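Long-range contacts in malonyl CoA-acyl carrier protein transacylase (Burkholderia pseudomallei 1710b, PDB 3EZO), which probably transfers the malonyl group of malonyl-CoA to holo-acyl carrier protein, releasing coenzyme A: residues V23-A28 with K52-G57; A124-T129 with K212-K217; K217-L222 with A252-A257. All blocks are in the same frame, centred on the assembly; numbering follows the deposited sequence.

Overall arrangement
The three contacts follow one another along the chain, without nesting or crossing. Interaction 1 closes the first loop: past strand 11-15, residues 23-28 meet the end of helix 50-56, with helix 33-46 lying between. Interaction 2 then brings the end of helix 113-128 against the start of helix 212-223, closing a long excursion that contains the antiparallel sheet. From the shared Lys-217 onward the same helix enters interaction 3, a shorter closure that ends on helix 246-256. Interactions 2 and 3 have centres about 8 Å apart and adjoin through helix 212-223, which packs on helix 113-128 and on helix 246-256, near the predicted catalytic residues; the centre of interaction 1 is 28 to 30 Å from theirs.

Interaction 1: V23-A28 with K52-G57; sequences VGMLNA and KLIADG
Ile-54 meets the 23-28 loop with both its backbone and its side chain. Its carbonyl oxygen accepts a hydrogen bond from the amide of Gly-24, with Gly-24 N 2.8 Å from Ile-54 O. Val-23 CA makes a C-H...O contact of 3.4 Å with Ile-54 O as well. On the buried flank, Ile-54 CG2 lies against Met-25 CG at 3.7 Å and is also approached by Met-25 CE, while Ile-54 CD1 reaches Leu-26 CD1 at 4.1 Å. Met-25 CG stands between its backbone N and carbonyl carbon (chi1 62°), and the chain runs extended from there, placing both CG and CE against Ile-54 CG2, with the two side chains crossing at a slant. Leu-39 of helix 33-46 touches Leu-26 and Ile-54 alike and continues this apolar cluster.

Val-23 spreads its two methyls along the helix end. Val-23 CG1 comes to 3.3 Å from Ala-55 O, and Val-23 CG2 rests 3.9 Å from Gly-57 CA. Ala-55 is met from the outer flank, where its CB lies 4.0 Å from Asn-27 OD1. A water accepts from Asn-27 ND2 and approaches Ala-55 O, although that second leg is doubtfully short.

Gly-57, with its positive phi, takes the chain out of the helix. Val-23 and the type I beta turn that follows, Gly-24 to Asn-27, lie against the C-terminal turn of helix 50-56, away from the predicted active site; the contact joins the loop between strand 11-15 and helix 33-46 to helix 50-56, within the acyl transferase domain.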
loop_
_atom_site.group_PDB
_atom_site.type_symbol
_atom_site.label_atom_id
_atom_site.label_comp_id
_atom_site.label_asym_id
_atom_site.label_seq_id
_atom_site.Cartn_x
_atom_site.Cartn_y
_atom_site.Cartn_z
ATOM N N VAL A 23 9.009 1.552 -14.788
ATOM C CA VAL A 23 9.349 0.672 -15.886
ATOM C C VAL A 23 10.781 0.265 -15.622
ATOM O O VAL A 23 11.582 1.105 -15.273
ATOM C CB VAL A 23 9.232 1.399 -17.236
ATOM C CG1 VAL A 23 9.961 0.628 -18.371
ATOM C CG2 VAL A 23 7.791 1.645 -17.533
ATOM N N GLY A 24 11.045 -1.043 -15.676
ATOM C CA GLY A 24 12.373 -1.576 -15.463
ATOM C C GLY A 24 12.696 -1.911 -14.030
ATOM O O GLY A 24 13.830 -2.332 -13.735
ATOM N N MET A 25 11.730 -1.760 -13.118
ATOM C CA MET A 25 12.043 -1.893 -11.688
ATOM C C MET A 25 12.547 -3.263 -11.219
ATOM O O MET A 25 13.177 -3.327 -10.164
ATOM C CB MET A 25 10.863 -1.491 -10.805
ATOM C CG MET A 25 9.651 -2.313 -10.967
ATOM S SD MET A 25 8.299 -1.658 -9.972
ATOM C CE MET A 25 6.975 -2.651 -10.600
ATOM N N LEU A 26 12.238 -4.340 -11.936
ATOM C CA LEU A 26 12.775 -5.661 -11.591
ATOM C C LEU A 26 13.950 -6.123 -12.476
ATOM O O LEU A 26 14.322 -7.305 -12.455
ATOM C CB LEU A 26 11.667 -6.701 -11.672
ATOM C CG LEU A 26 10.573 -6.529 -10.608
ATOM C CD1 LEU A 26 9.509 -7.554 -10.869
ATOM C CD2 LEU A 26 11.158 -6.672 -9.216
ATOM N N ASN A 27 14.537 -5.212 -13.254
ATOM C CA ASN A 27 15.590 -5.624 -14.190
ATOM C C ASN A 27 16.751 -6.275 -13.484
ATOM O O ASN A 27 17.284 -7.249 -13.947
ATOM C CB ASN A 27 16.095 -4.435 -15.035
ATOM C CG ASN A 27 15.109 -3.995 -16.080
ATOM O OD1 ASN A 27 14.073 -4.628 -16.314
ATOM N ND2 ASN A 27 15.419 -2.876 -16.722
ATOM N N ALA A 28 17.116 -5.745 -12.330
ATOM C CA ALA A 28 18.261 -6.194 -11.606
ATOM C C ALA A 28 18.061 -7.623 -11.069
ATOM O O ALA A 28 19.035 -8.308 -10.755
ATOM C CB ALA A 28 18.583 -5.213 -10.492
ATOM N N LYS A 52 7.161 -8.533 -18.968
ATOM C CA LYS A 52 7.425 -7.558 -20.025
ATOM C C LYS A 52 6.665 -6.241 -19.769
ATOM O O LYS A 52 7.224 -5.163 -20.000
ATOM C CB LYS A 52 7.108 -8.094 -21.413
ATOM C CG LYS A 52 8.026 -9.218 -21.915
ATOM C CD LYS A 52 9.377 -8.678 -22.437
ATOM C CE LYS A 52 10.390 -9.822 -22.781
ATOM N NZ LYS A 52 10.349 -10.185 -24.216
ATOM N N LEU A 53 5.451 -6.326 -19.217
ATOM C CA LEU A 53 4.716 -5.108 -18.814
ATOM C C LEU A 53 5.572 -4.256 -17.898
ATOM O O LEU A 53 5.746 -3.056 -18.118
ATOM C CB LEU A 53 3.350 -5.447 -18.159
ATOM C CG LEU A 53 2.584 -4.280 -17.507
ATOM C CD1 LEU A 53 2.226 -3.189 -18.550
ATOM C CD2 LEU A 53 1.332 -4.768 -16.732
ATOM N N ILE A 54 6.161 -4.888 -16.883
ATOM C CA ILE A 54 7.039 -4.185 -15.951
ATOM C C ILE A 54 8.329 -3.725 -16.612
ATOM O O ILE A 54 8.784 -2.599 -16.403
ATOM C CB ILE A 54 7.333 -5.060 -14.685
ATOM C CG1 ILE A 54 6.005 -5.338 -13.922
ATOM C CG2 ILE A 54 8.456 -4.408 -13.820
ATOM C CD1 ILE A 54 6.104 -6.341 -12.700
ATOM N N ALA A 55 8.953 -4.593 -17.397
ATOM C CA ALA A 55 10.283 -4.296 -17.941
ATOM C C ALA A 55 10.211 -3.224 -19.010
ATOM O O ALA A 55 11.096 -2.384 -19.094
ATOM C CB ALA A 55 10.940 -5.569 -18.530
ATOM N N ASP A 56 9.161 -3.265 -19.832
ATOM C CA ASP A 56 9.084 -2.424 -21.028
ATOM C C ASP A 56 7.943 -1.413 -20.990
ATOM O O ASP A 56 7.951 -0.450 -21.757
ATOM C CB ASP A 56 8.942 -3.296 -22.261
ATOM C CG ASP A 56 10.114 -4.243 -22.452
ATOM O OD1 ASP A 56 11.252 -3.926 -22.025
ATOM O OD2 ASP A 56 9.879 -5.320 -23.019
ATOM N N GLY A 57 6.982 -1.594 -20.096
ATOM C CA GLY A 57 5.835 -0.670 -20.048
ATOM C C GLY A 57 4.997 -0.763 -21.322
ATOM O O GLY A 57 4.638 -1.854 -21.759
HETATM O O HOH W 1 13.488 -1.852 -18.838
#

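Interaction 2: A124-T129 with K212-K217; sequences AQAMQT and KPASDK
An antiparallel helix pair beside the predicted active site is joined here: Ala-126, near the end of helix 113-128, faces Ala-214 and Lys-217 at the start of helix 212-223. The short helical segments run at 151° to each other, with axes 8.2 Å apart, a close approach in keeping with the small side chains of Ala-126 and Ala-214. Ala-214 CB sits 3.5 Å from Ala-126 O and 4.2 Å from Ala-126 CB, and also touches the base of Met-127.

Lys-217 reaches across alongside Ala-126. Its chain bends at chi3 (-70°), which carries CE tightly against Ala-126 CB (3.4 Å); from there Lys-217 NZ gives a hydrogen bond to Ala-126 O (2.6 Å), lying in the carbonyl plane on a lone pair. Such use of a carbonyl in the last helical turn is consistent with the ammonium group favouring the negative end of the helix dipole. From Met-127 the pair borders the site itself, since this side chain lies about 4 Å from that of His-207, a predicted catalytic residue, and packs on Phe-206 and Leu-211. Thr-129 OG1 donates to Gln-125 O at 2.8 Å and serves as a weak second acceptor for Lys-217 NZ at 3.4 Å.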
loop_
_atom_site.group_PDB
_atom_site.type_symbol
_atom_site.label_atom_id
_atom_site.label_comp_id
_atom_site.label_asym_id
_atom_site.label_seq_id
_atom_site.Cartn_x
_atom_site.Cartn_y
_atom_site.Cartn_z
ATOM N N ALA A 124 -8.735 -3.187 -7.688
ATOM C CA ALA A 124 -8.451 -2.015 -8.537
ATOM C C ALA A 124 -9.682 -1.601 -9.327
ATOM O O ALA A 124 -10.035 -0.414 -9.348
ATOM C CB ALA A 124 -7.252 -2.266 -9.465
ATOM N N GLN A 125 -10.351 -2.561 -9.948
ATOM C CA GLN A 125 -11.568 -2.299 -10.746
ATOM C C GLN A 125 -12.682 -1.666 -9.874
ATOM O O GLN A 125 -13.280 -0.643 -10.261
ATOM C CB GLN A 125 -12.031 -3.607 -11.435
ATOM C CG GLN A 125 -13.574 -3.789 -11.685
ATOM C CD GLN A 125 -14.147 -2.818 -12.709
ATOM O OE1 GLN A 125 -13.512 -2.513 -13.748
ATOM N NE2 GLN A 125 -15.367 -2.330 -12.435
ATOM N N ALA A 126 -12.921 -2.274 -8.697
ATOM C CA ALA A 126 -13.877 -1.794 -7.730
ATOM C C ALA A 126 -13.630 -0.359 -7.285
ATOM O O ALA A 126 -14.537 0.440 -7.249
ATOM C CB ALA A 126 -13.895 -2.739 -6.482
ATOM N N MET A 127 -12.407 -0.067 -6.870
ATOM C CA MET A 127 -12.048 1.249 -6.377
ATOM C C MET A 127 -12.125 2.339 -7.483
ATOM O O MET A 127 -12.501 3.502 -7.224
ATOM C CB MET A 127 -10.653 1.219 -5.771
ATOM C CG MET A 127 -10.512 0.290 -4.517
ATOM S SD MET A 127 -8.795 0.350 -3.898
ATOM C CE MET A 127 -8.782 1.921 -3.083
ATOM N N GLN A 128 -11.798 1.955 -8.716
ATOM C CA GLN A 128 -11.794 2.917 -9.815
ATOM C C GLN A 128 -13.224 3.255 -10.286
ATOM O O GLN A 128 -13.441 4.298 -10.853
ATOM C CB GLN A 128 -10.911 2.393 -10.961
ATOM C CG GLN A 128 -10.711 3.363 -12.114
ATOM C CD GLN A 128 -10.011 4.645 -11.683
ATOM O OE1 GLN A 128 -10.474 5.739 -12.050
ATOM N NE2 GLN A 128 -8.934 4.532 -10.855
ATOM N N THR A 129 -14.190 2.357 -10.085
ATOM C CA THR A 129 -15.535 2.579 -10.553
ATOM C C THR A 129 -16.611 2.776 -9.453
ATOM O O THR A 129 -17.820 2.716 -9.746
ATOM C CB THR A 129 -15.912 1.413 -11.429
ATOM O OG1 THR A 129 -15.895 0.221 -10.651
ATOM C CG2 THR A 129 -14.900 1.292 -12.605
ATOM N N LYS A 212 -17.492 3.708 -0.453
ATOM C CA LYS A 212 -18.236 2.592 0.123
ATOM C C LYS A 212 -18.648 1.519 -0.901
ATOM O O LYS A 212 -18.666 0.323 -0.563
ATOM C CB LYS A 212 -19.496 3.087 0.828
ATOM C CG LYS A 212 -20.461 1.991 1.280
ATOM C CD LYS A 212 -21.787 2.564 1.745
ATOM C CE LYS A 212 -22.832 1.497 2.080
ATOM N NZ LYS A 212 -23.307 0.682 0.961
ATOM N N PRO A 213 -19.038 1.934 -2.134
ATOM C CA PRO A 213 -19.455 0.897 -3.078
ATOM C C PRO A 213 -18.331 -0.081 -3.422
ATOM O O PRO A 213 -18.594 -1.235 -3.617
ATOM C CB PRO A 213 -19.931 1.696 -4.300
ATOM C CG PRO A 213 -20.299 3.096 -3.742
ATOM C CD PRO A 213 -19.397 3.306 -2.589
ATOM N N ALA A 214 -17.080 0.359 -3.382
ATOM C CA ALA A 214 -15.957 -0.525 -3.608
ATOM C C ALA A 214 -15.871 -1.547 -2.472
ATOM O O ALA A 214 -15.646 -2.738 -2.728
ATOM C CB ALA A 214 -14.648 0.291 -3.738
ATOM N N SER A 215 -16.048 -1.080 -1.233
ATOM C CA SER A 215 -16.080 -1.977 -0.077
ATOM C C SER A 215 -17.149 -3.047 -0.239
ATOM O O SER A 215 -16.924 -4.215 0.080
ATOM C CB SER A 215 -16.321 -1.205 1.246
ATOM O OG SER A 215 -15.190 -0.420 1.541
ATOM N N ASP A 216 -18.312 -2.651 -0.751
ATOM C CA ASP A 216 -19.397 -3.601 -0.909
ATOM C C ASP A 216 -19.066 -4.692 -1.928
ATOM O O ASP A 216 -19.367 -5.850 -1.701
ATOM C CB ASP A 216 -20.690 -2.879 -1.310
ATOM C CG ASP A 216 -21.220 -1.995 -0.187
ATOM O OD1 ASP A 216 -20.997 -2.367 0.987
ATOM O OD2 ASP A 216 -21.815 -0.937 -0.474
ATOM N N LYS A 217 -18.444 -4.315 -3.038
ATOM C CA LYS A 217 -18.017 -5.287 -4.051
ATOM C C LYS A 217 -16.916 -6.206 -3.493
ATOM O O LYS A 217 -16.923 -7.411 -3.730
ATOM C CB LYS A 217 -17.514 -4.550 -5.297
ATOM C CG LYS A 217 -18.603 -3.845 -6.104
ATOM C CD LYS A 217 -17.946 -2.983 -7.250
ATOM C CE LYS A 217 -17.171 -1.732 -6.648
ATOM N NZ LYS A 217 -16.989 -0.443 -7.457
#

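Interaction 3: K217-L222 with A252-A257; sequences KLREYL and ALVRQA
Leu-218, the first residue of segment 217-222 to meet the opposing helix, turns its CD1 methyl to Ala-257, 3.8 Å from Ala-257 CB. The same methyl, Leu-218 CD1, comes within 4.2 Å of Leu-253 O, while the leucine backbone lies against Val-254.

Arg-219 follows, and here the main chain and the side chain touch one valine. Val-254 CG2 presses on the helix backbone, 3.5 Å from Arg-219 CA. Its other methyl, CG1, is turned anti to the valine N (chi1 165°) and lies over one face of the Arg-219 guanidinium, displaced toward the rim and 3.7 Å from Arg-219 NH2. The arginine leaves the helix extended and bends at chi3, folding its flat end over the methyl; NH1 is tied to Asp-216 one turn earlier by a salt bridge, which limits the freedom of the group.

The two helices are antiparallel neighbours, 9.0 Å between the axes of the short segments at 156°, and no hydrogen bond links these segments directly. Leu-253 of helix 246-256 also packs on helix 99-107, which begins just after the predicted active-site Ser-98. Gln-256 O accepts a hydrogen bond from ND1 of His-207, a predicted active-site residue, as in related malonyl transferases.

Leu-222, a turn beyond Leu-218, closes the row. Its CD1 wedges between two residues, 3.9 Å from Val-254 CG2 and 4.0 Å from Leu-253 CB, crossing the Leu-253 side chain at about a right angle and running counter to that of Val-254.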
loop_
_atom_site.group_PDB
_atom_site.type_symbol
_atom_site.label_atom_id
_atom_site.label_comp_id
_atom_site.label_asym_id
_atom_site.label_seq_id
_atom_site.Cartn_x
_atom_site.Cartn_y
_atom_site.Cartn_z
ATOM N N LYS A 217 -18.444 -4.315 -3.038
ATOM C CA LYS A 217 -18.017 -5.287 -4.051
ATOM C C LYS A 217 -16.916 -6.206 -3.493
ATOM O O LYS A 217 -16.923 -7.411 -3.730
ATOM C CB LYS A 217 -17.514 -4.550 -5.297
ATOM C CG LYS A 217 -18.603 -3.845 -6.104
ATOM C CD LYS A 217 -17.946 -2.983 -7.250
ATOM C CE LYS A 217 -17.171 -1.732 -6.648
ATOM N NZ LYS A 217 -16.989 -0.443 -7.457
ATOM N N LEU A 218 -15.993 -5.623 -2.736
ATOM C CA LEU A 218 -14.915 -6.392 -2.123
ATOM C C LEU A 218 -15.441 -7.436 -1.162
ATOM O O LEU A 218 -14.915 -8.556 -1.141
ATOM C CB LEU A 218 -13.860 -5.514 -1.405
ATOM C CG LEU A 218 -12.726 -5.015 -2.294
ATOM C CD1 LEU A 218 -11.941 -3.800 -1.643
ATOM C CD2 LEU A 218 -11.769 -6.191 -2.674
ATOM N N ARG A 219 -16.479 -7.087 -0.402
ATOM C CA ARG A 219 -17.087 -8.027 0.540
ATOM C C ARG A 219 -17.653 -9.239 -0.187
ATOM O O ARG A 219 -17.438 -10.382 0.230
ATOM C CB ARG A 219 -18.169 -7.354 1.399
ATOM C CG ARG A 219 -18.646 -8.258 2.482
ATOM C CD ARG A 219 -19.854 -7.687 3.242
ATOM N NE ARG A 219 -19.518 -6.448 3.975
ATOM C CZ ARG A 219 -19.832 -5.203 3.619
ATOM N NH1 ARG A 219 -20.443 -4.920 2.473
ATOM N NH2 ARG A 219 -19.488 -4.208 4.408
ATOM N N GLU A 220 -18.367 -8.992 -1.284
ATOM C CA GLU A 220 -18.895 -10.083 -2.099
ATOM C C GLU A 220 -17.769 -10.930 -2.671
ATOM O O GLU A 220 -17.805 -12.162 -2.606
ATOM C CB GLU A 220 -19.736 -9.548 -3.266
ATOM C CG GLU A 220 -20.972 -8.851 -2.824
ATOM C CD GLU A 220 -21.736 -8.177 -3.980
ATOM O OE1 GLU A 220 -21.182 -8.029 -5.116
ATOM O OE2 GLU A 220 -22.911 -7.794 -3.707
ATOM N N TYR A 221 -16.751 -10.273 -3.213
ATOM C CA TYR A 221 -15.602 -11.012 -3.786
ATOM C C TYR A 221 -14.862 -11.834 -2.723
ATOM O O TYR A 221 -14.596 -13.012 -2.909
ATOM C CB TYR A 221 -14.627 -10.060 -4.506
ATOM C CG TYR A 221 -13.557 -10.797 -5.290
ATOM C CD1 TYR A 221 -13.630 -10.924 -6.684
ATOM C CD2 TYR A 221 -12.471 -11.365 -4.640
ATOM C CE1 TYR A 221 -12.622 -11.647 -7.393
ATOM C CE2 TYR A 221 -11.474 -12.056 -5.330
ATOM C CZ TYR A 221 -11.553 -12.190 -6.697
ATOM O OH TYR A 221 -10.526 -12.882 -7.333
ATOM N N LEU A 222 -14.542 -11.233 -1.594
ATOM C CA LEU A 222 -13.807 -11.951 -0.536
ATOM C C LEU A 222 -14.580 -13.106 0.055
ATOM O O LEU A 222 -13.972 -13.999 0.603
ATOM C CB LEU A 222 -13.350 -10.983 0.567
ATOM C CG LEU A 222 -12.181 -10.100 0.120
ATOM C CD1 LEU A 222 -12.060 -8.844 0.921
ATOM C CD2 LEU A 222 -10.866 -10.916 0.144
ATOM N N ALA A 252 -11.408 -6.263 7.539
ATOM C CA ALA A 252 -10.410 -5.199 7.556
ATOM C C ALA A 252 -10.029 -4.812 6.129
ATOM O O ALA A 252 -9.824 -3.640 5.837
ATOM C CB ALA A 252 -9.199 -5.598 8.370
ATOM N N LEU A 253 -9.955 -5.779 5.224
ATOM C CA LEU A 253 -9.708 -5.444 3.809
ATOM C C LEU A 253 -10.885 -4.701 3.163
ATOM O O LEU A 253 -10.664 -3.803 2.353
ATOM C CB LEU A 253 -9.333 -6.675 2.974
ATOM C CG LEU A 253 -8.001 -7.346 3.315
ATOM C CD1 LEU A 253 -7.857 -8.626 2.434
ATOM C CD2 LEU A 253 -6.814 -6.398 3.179
ATOM N N VAL A 254 -12.112 -5.098 3.509
ATOM C CA VAL A 254 -13.349 -4.453 2.987
ATOM C C VAL A 254 -13.375 -2.985 3.410
ATOM O O VAL A 254 -13.531 -2.069 2.563
ATOM C CB VAL A 254 -14.624 -5.225 3.460
ATOM C CG1 VAL A 254 -15.924 -4.401 3.276
ATOM C CG2 VAL A 254 -14.729 -6.601 2.776
ATOM N N ARG A 255 -13.166 -2.736 4.711
ATOM C CA ARG A 255 -13.256 -1.386 5.246
ATOM C C ARG A 255 -12.065 -0.553 4.826
ATOM O O ARG A 255 -12.163 0.700 4.681
ATOM C CB ARG A 255 -13.444 -1.407 6.765
ATOM C CG ARG A 255 -14.857 -1.838 7.182
ATOM C CD ARG A 255 -15.092 -1.807 8.710
ATOM N NE ARG A 255 -14.259 -2.792 9.383
ATOM C CZ ARG A 255 -13.180 -2.537 10.116
ATOM N NH1 ARG A 255 -12.794 -1.304 10.334
ATOM N NH2 ARG A 255 -12.479 -3.557 10.647
ATOM N N GLN A 256 -10.942 -1.212 4.588
ATOM C CA GLN A 256 -9.715 -0.490 4.219
ATOM C C GLN A 256 -9.915 0.424 3.011
ATOM O O GLN A 256 -9.381 1.526 2.972
ATOM C CB GLN A 256 -8.603 -1.466 3.902
ATOM C CG GLN A 256 -7.208 -0.858 3.678
ATOM C CD GLN A 256 -6.332 -1.589 2.668
ATOM O OE1 GLN A 256 -6.768 -1.941 1.558
ATOM N NE2 GLN A 256 -5.056 -1.704 2.998
ATOM N N ALA A 257 -10.676 -0.055 2.039
ATOM C CA ALA A 257 -10.764 0.603 0.748
ATOM C C ALA A 257 -11.433 1.962 0.845
ATOM O O ALA A 257 -11.143 2.842 0.026
ATOM C CB ALA A 257 -11.484 -0.272 -0.248
#